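Activator of Hsp90 ATPase homologue 1/2-like C-terminal domain-containing protein (PDB 3PU2) is of unknown function but belongs to the AHA1 family of the SRPBCC superfamily, and may bind a hydrophobic ligand or act on the Hsp90 ATPase. Local coordinates at residues V65-G68 and R72-G75. Numbering follows the deposited sequence.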
loop_
_atom_site.group_PDB
_atom_site.type_symbol
_atom_site.label_atom_id
_atom_site.label_comp_id
_atom_site.label_asym_id
_atom_site.label_seq_id
_atom_site.Cartn_x
_atom_site.Cartn_y
_atom_site.Cartn_z
ATOM N N VAL A 65 -7.516 -9.026 4.748
ATOM C CA VAL A 65 -7.144 -10.389 5.115
ATOM C C VAL A 65 -6.705 -11.216 3.924
ATOM O O VAL A 65 -7.399 -11.322 2.922
ATOM C CB VAL A 65 -8.311 -11.171 5.815
ATOM C CG1 VAL A 65 -7.838 -12.593 6.227
ATOM C CG2 VAL A 65 -8.805 -10.390 7.062
ATOM N N TRP A 66 -5.539 -11.818 4.054
ATOM C CA TRP A 66 -5.016 -12.673 3.009
ATOM C C TRP A 66 -5.031 -14.104 3.550
ATOM O O TRP A 66 -4.731 -14.355 4.730
ATOM C CB TRP A 66 -3.591 -12.245 2.660
ATOM C CG TRP A 66 -3.516 -10.876 2.084
ATOM C CD1 TRP A 66 -3.609 -10.528 0.760
ATOM C CD2 TRP A 66 -3.304 -9.659 2.800
ATOM N NE1 TRP A 66 -3.458 -9.169 0.612
ATOM C CE2 TRP A 66 -3.269 -8.613 1.849
ATOM C CE3 TRP A 66 -3.134 -9.347 4.156
ATOM C CZ2 TRP A 66 -3.070 -7.283 2.214
ATOM C CZ3 TRP A 66 -2.936 -8.036 4.511
ATOM C CH2 TRP A 66 -2.903 -7.015 3.544
ATOM N N THR A 67 -5.407 -15.031 2.684
ATOM C CA THR A 67 -5.438 -16.428 3.045
ATOM C C THR A 67 -4.426 -17.159 2.185
ATOM O O THR A 67 -4.474 -17.110 0.950
ATOM C CB THR A 67 -6.785 -17.054 2.777
ATOM O OG1 THR A 67 -7.815 -16.210 3.305
ATOM C CG2 THR A 67 -6.828 -18.440 3.426
ATOM N N GLY A 68 -3.515 -17.850 2.851
ATOM C CA GLY A 68 -2.498 -18.594 2.133
ATOM C C GLY A 68 -2.868 -20.048 1.914
ATOM O O GLY A 68 -4.010 -20.450 2.179
ATOM N N ARG A 72 -4.211 -20.819 6.738
ATOM C CA ARG A 72 -3.818 -19.748 7.667
ATOM C C ARG A 72 -4.050 -18.352 7.070
ATOM O O ARG A 72 -3.960 -18.151 5.852
ATOM C CB ARG A 72 -2.346 -19.899 8.079
ATOM C CG ARG A 72 -1.383 -19.925 6.898
ATOM C CD ARG A 72 -0.020 -20.527 7.270
ATOM N NE ARG A 72 1.024 -19.528 7.505
ATOM C CZ ARG A 72 0.967 -18.589 8.441
ATOM N NH1 ARG A 72 -0.088 -18.507 9.244
ATOM N NH2 ARG A 72 1.977 -17.741 8.584
ATOM N N THR A 73 -4.372 -17.393 7.937
ATOM C CA THR A 73 -4.606 -16.023 7.498
ATOM C C THR A 73 -3.580 -15.041 8.039
ATOM O O THR A 73 -2.774 -15.347 8.923
ATOM C CB THR A 73 -5.993 -15.499 7.909
ATOM O OG1 THR A 73 -6.047 -15.350 9.330
ATOM C CG2 THR A 73 -7.066 -16.442 7.451
ATOM N N ARG A 74 -3.631 -13.845 7.482
ATOM C CA ARG A 74 -2.745 -12.777 7.856
ATOM C C ARG A 74 -3.546 -11.525 7.536
ATOM O O ARG A 74 -4.060 -11.366 6.420
ATOM C CB ARG A 74 -1.452 -12.871 7.025
ATOM C CG ARG A 74 -0.725 -11.563 6.787
ATOM C CD ARG A 74 0.671 -11.814 6.234
ATOM N NE ARG A 74 0.682 -12.528 4.956
ATOM C CZ ARG A 74 1.769 -13.099 4.441
ATOM N NH1 ARG A 74 2.921 -13.042 5.099
ATOM N NH2 ARG A 74 1.716 -13.711 3.266
ATOM N N GLY A 75 -3.686 -10.646 8.517
ATOM C CA GLY A 75 -4.457 -9.454 8.256
ATOM C C GLY A 75 -3.991 -8.198 8.944
ATOM O O GLY A 75 -3.070 -8.206 9.772
#
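Trp66 and Arg74 form a hydrogen-bonded pair of an antiparallel beta hairpin, in which strands 61-67 and 73-84 are adjacent members of the antiparallel sheet of this Bet v 1-like (SRPBCC) fold. Trp66 N gives a nearly linear bond (178°) to Arg74 O at 2.8 Å, whereas the return bond from Arg74 N to Trp66 O is bent to 137°. A single hydrogen bond, Gly68 N to Arg72 O at 3.0 Å, follows where the strands give way to the turn.

On the Trp66 face, the indole turns an edge to the opposite backbone: CE3 lies 3.2 Å from Arg74 O, near the ring plane, and CG of Arg74 approaches the same carbon. The other face carries Val65, Thr67 and Thr73, Thr67 and Thr73 forming a non-hydrogen-bonded pair. Val65 CG1 is anti to the backbone N (chi1 -178°), which brings it to Thr73 CB at 3.8 Å.

Outside the hairpin, the buried indole is anchored by NE1 to Leu42 O and packs on Met49; an alanine here would probably leave that carbonyl without its donor and open a gap beside Met49. Arg74 makes a cation-pi contact with Trp47, while on strand 49-54 Thr50 OG1 hydrogen-bonds both Val65 O and Thr67 OG1.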